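Local coordinates for phosphotriesterase family protein (Listeria monocytogenes serotype 4b str. H7858, PDB 3PNZ), which probably hydrolyses phosphorylated sugar lactones, using a pair of zinc ions held in an amidohydrolase-fold barrel, at residues 4-15 with 79-90. Numbering follows the deposited sequence.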
# COMPACT_ATOMS: atom_id res chain seq x y z
N ILE A 4 12.70 -8.96 3.76
CA ILE A 4 11.32 -8.49 3.63
C ILE A 4 10.42 -9.40 4.46
O ILE A 4 10.53 -10.63 4.41
CB ILE A 4 10.86 -8.49 2.15
CG1 ILE A 4 11.62 -7.43 1.36
CG2 ILE A 4 9.35 -8.24 2.06
CD1 ILE A 4 12.31 -7.95 0.14
N ARG A 5 9.53 -8.79 5.25
CA ARG A 5 8.68 -9.54 6.16
C ARG A 5 7.34 -9.87 5.51
O ARG A 5 6.51 -8.99 5.25
CB ARG A 5 8.48 -8.77 7.47
CG ARG A 5 7.50 -9.42 8.44
CD ARG A 5 7.80 -9.03 9.88
NE ARG A 5 9.12 -9.53 10.29
CZ ARG A 5 9.72 -9.24 11.44
NH1 ARG A 5 9.13 -8.46 12.33
NH2 ARG A 5 10.92 -9.74 11.69
N THR A 6 7.14 -11.16 5.23
CA THR A 6 5.89 -11.64 4.64
C THR A 6 5.09 -12.41 5.68
O THR A 6 5.59 -12.73 6.76
CB THR A 6 6.13 -12.56 3.42
OG1 THR A 6 6.58 -13.84 3.85
CG2 THR A 6 7.13 -11.95 2.43
N PHE A 7 3.83 -12.71 5.37
CA PHE A 7 2.97 -13.45 6.27
C PHE A 7 3.60 -14.78 6.70
O PHE A 7 3.41 -15.22 7.83
CB PHE A 7 1.62 -13.73 5.62
CG PHE A 7 0.61 -12.63 5.81
CD1 PHE A 7 1.00 -11.36 6.17
CD2 PHE A 7 -0.75 -12.89 5.63
CE1 PHE A 7 0.06 -10.35 6.35
CE2 PHE A 7 -1.69 -11.89 5.80
CZ PHE A 7 -1.28 -10.62 6.16
N TYR A 8 4.35 -15.40 5.79
CA TYR A 8 4.92 -16.72 6.09
C TYR A 8 6.44 -16.73 6.26
O TYR A 8 7.09 -17.75 6.05
CB TYR A 8 4.48 -17.75 5.05
CG TYR A 8 3.07 -18.23 5.29
CD1 TYR A 8 2.81 -19.18 6.28
CD2 TYR A 8 2.00 -17.73 4.57
CE1 TYR A 8 1.52 -19.61 6.53
CE2 TYR A 8 0.71 -18.16 4.81
CZ TYR A 8 0.48 -19.11 5.79
OH TYR A 8 -0.80 -19.55 6.04
N GLY A 9 7.00 -15.59 6.67
CA GLY A 9 8.40 -15.54 7.04
C GLY A 9 9.16 -14.35 6.46
O GLY A 9 8.68 -13.66 5.55
N ASP A 10 10.35 -14.12 7.00
CA ASP A 10 11.23 -13.08 6.48
C ASP A 10 12.07 -13.67 5.35
O ASP A 10 12.70 -14.72 5.51
CB ASP A 10 12.12 -12.52 7.59
CG ASP A 10 11.32 -11.91 8.74
OD1 ASP A 10 10.14 -11.53 8.52
OD2 ASP A 10 11.85 -11.81 9.86
N ILE A 11 12.06 -13.00 4.20
CA ILE A 11 12.69 -13.53 3.00
C ILE A 11 13.79 -12.60 2.51
O ILE A 11 13.83 -11.43 2.89
CB ILE A 11 11.66 -13.76 1.87
CG1 ILE A 11 11.07 -12.43 1.38
CG2 ILE A 11 10.56 -14.69 2.34
CD1 ILE A 11 10.15 -12.59 0.16
N ALA A 12 14.68 -13.12 1.67
CA ALA A 12 15.74 -12.31 1.09
C ALA A 12 15.13 -11.42 0.02
O ALA A 12 14.15 -11.80 -0.63
CB ALA A 12 16.82 -13.20 0.47
N PRO A 13 15.70 -10.22 -0.17
CA PRO A 13 15.15 -9.34 -1.21
C PRO A 13 15.08 -10.03 -2.57
O PRO A 13 14.14 -9.81 -3.34
CB PRO A 13 16.15 -8.18 -1.25
CG PRO A 13 16.68 -8.12 0.15
CD PRO A 13 16.74 -9.55 0.63
N GLU A 14 16.06 -10.88 -2.86
CA GLU A 14 16.11 -11.58 -4.12
C GLU A 14 14.94 -12.54 -4.31
O GLU A 14 14.63 -12.95 -5.42
CB GLU A 14 17.45 -12.30 -4.25
CG GLU A 14 18.68 -11.37 -4.17
CD GLU A 14 18.88 -10.69 -2.79
OE1 GLU A 14 18.42 -11.23 -1.75
OE2 GLU A 14 19.52 -9.61 -2.75
N GLN A 15 14.27 -12.89 -3.21
CA GLN A 15 13.13 -13.80 -3.25
C GLN A 15 11.78 -13.10 -3.46
O GLN A 15 10.75 -13.75 -3.63
CB GLN A 15 13.04 -14.62 -1.95
CG GLN A 15 14.26 -15.52 -1.66
CD GLN A 15 14.13 -16.27 -0.33
OE1 GLN A 15 14.55 -15.79 0.73
NE2 GLN A 15 13.54 -17.47 -0.39
N ALA A 79 -4.06 -14.87 4.66
CA ALA A 79 -3.04 -15.88 4.93
C ALA A 79 -3.38 -17.19 4.23
O ALA A 79 -2.51 -17.83 3.65
CB ALA A 79 -2.87 -16.09 6.44
N GLN A 80 -4.65 -17.58 4.27
CA GLN A 80 -5.07 -18.81 3.62
C GLN A 80 -4.89 -18.74 2.10
O GLN A 80 -4.46 -19.70 1.47
CB GLN A 80 -6.52 -19.15 3.97
CG GLN A 80 -6.97 -20.51 3.45
CD GLN A 80 -6.19 -21.65 4.08
OE1 GLN A 80 -5.76 -21.56 5.24
NE2 GLN A 80 -6.01 -22.73 3.33
N ILE A 81 -5.18 -17.58 1.52
CA ILE A 81 -4.97 -17.37 0.09
C ILE A 81 -3.50 -17.49 -0.27
O ILE A 81 -3.14 -18.14 -1.26
CB ILE A 81 -5.51 -15.99 -0.36
CG1 ILE A 81 -7.04 -15.95 -0.18
CG2 ILE A 81 -5.14 -15.72 -1.81
CD1 ILE A 81 -7.68 -14.59 -0.49
N SER A 82 -2.64 -16.86 0.53
CA SER A 82 -1.20 -16.96 0.35
C SER A 82 -0.77 -18.43 0.34
O SER A 82 -0.07 -18.88 -0.57
CB SER A 82 -0.47 -16.22 1.46
OG SER A 82 0.94 -16.28 1.28
N LYS A 83 -1.20 -19.16 1.36
CA LYS A 83 -0.87 -20.58 1.45
C LYS A 83 -1.29 -21.37 0.21
O LYS A 83 -0.50 -22.14 -0.34
CB LYS A 83 -1.50 -21.19 2.70
CG LYS A 83 -1.32 -22.70 2.79
CD LYS A 83 -1.15 -23.16 4.23
CE LYS A 83 -2.39 -22.89 5.06
NZ LYS A 83 -2.29 -23.56 6.39
N GLU A 84 -2.53 -21.17 -0.23
CA GLU A 84 -3.07 -21.94 -1.35
C GLU A 84 -2.51 -21.56 -2.72
O GLU A 84 -2.35 -22.41 -3.59
CB GLU A 84 -4.61 -21.89 -1.37
CG GLU A 84 -5.27 -22.52 -0.16
CD GLU A 84 -6.78 -22.65 -0.31
OE1 GLU A 84 -7.23 -22.93 -1.44
OE2 GLU A 84 -7.50 -22.47 0.69
N THR A 85 -2.19 -20.28 -2.93
CA THR A 85 -1.72 -19.83 -4.23
C THR A 85 -0.20 -19.79 -4.35
O THR A 85 0.34 -19.80 -5.45
CB THR A 85 -2.21 -18.41 -4.54
OG1 THR A 85 -1.66 -17.50 -3.58
CG2 THR A 85 -3.73 -18.34 -4.50
N GLY A 86 0.48 -19.71 -3.21
CA GLY A 86 1.93 -19.57 -3.21
C GLY A 86 2.40 -18.13 -3.32
O GLY A 86 3.61 -17.87 -3.30
N ILE A 87 1.47 -17.19 -3.43
CA ILE A 87 1.83 -15.77 -3.53
C ILE A 87 2.25 -15.25 -2.17
O ILE A 87 1.55 -15.43 -1.18
CB ILE A 87 0.66 -14.92 -4.08
CG1 ILE A 87 0.31 -15.36 -5.50
CG2 ILE A 87 1.00 -13.42 -4.04
CD1 ILE A 87 1.45 -15.24 -6.48
N GLN A 88 3.40 -14.59 -2.13
CA GLN A 88 3.89 -13.98 -0.89
C GLN A 88 3.11 -12.71 -0.60
O GLN A 88 2.85 -11.92 -1.50
CB GLN A 88 5.39 -13.70 -1.02
CG GLN A 88 6.19 -14.99 -1.23
CD GLN A 88 7.63 -14.77 -1.65
OE1 GLN A 88 8.51 -15.56 -1.30
NE2 GLN A 88 7.88 -13.72 -2.42
N ILE A 89 2.72 -12.53 0.66
CA ILE A 89 1.98 -11.33 1.05
C ILE A 89 2.78 -10.51 2.06
O ILE A 89 3.23 -11.04 3.09
CB ILE A 89 0.60 -11.67 1.67
CG1 ILE A 89 -0.24 -12.52 0.72
CG2 ILE A 89 -0.16 -10.39 2.07
CD1 ILE A 89 -0.65 -11.79 -0.56
N VAL A 90 2.96 -9.23 1.78
CA VAL A 90 3.48 -8.31 2.78
C VAL A 90 2.29 -7.55 3.36
O VAL A 90 1.61 -6.82 2.64
CB VAL A 90 4.47 -7.29 2.16
CG1 VAL A 90 4.90 -6.27 3.19
CG2 VAL A 90 5.68 -8.02 1.57
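F7 and I89 meet twice, once through the backbone and once through their side chains. The amide N of F7 donates to the carbonyl O of I89 (2.9 Å), and the CA of T6 approaches the same oxygen at 3.1 Å in a CA-H...O contact. CG2 of I89 lies over the centre of the F7 ring, a CH-pi contact 4.1 Å from the centroid, while A79 borders the ring edge.

The hairpin 4-11 that presents F7 turns through a type I turn from T6 to G9, where G9 O accepts from both N and OG1 of T6, the hydroxyl arriving on a lone pair. Next to F7, Y8 reaches the side of helix 75-85: its OH makes a weak bond to A79 O (3.4 Å), an oxygen already taken by K83 N within the helix. S82 OG also flanks the Y8 ring edge, but its hydrogen bond goes to I87 O (2.7 Å), tying the helix to the chain that leaves it.

Beyond the hairpin, Q88 is extended past CG (chi2 168°), which carries its amide out to Q15. There NE2 donates to Q15 O (3.1 Å, 163° at the hydrogen) and also hydrogen-bonds T62 OG1 of strand 62-65, its stronger partner; I11 CD1 packs against this amide. Q15 in turn receives A12 N on OE1.

The N-terminal hairpin lies across strand 88-92 at a steep angle, 106° between the short strand segments 4-6 and 88-90. That strand pairs with strand 62-65 in the parallel barrel sheet, and V75 and V78 of helix 75-85 also pack against F7.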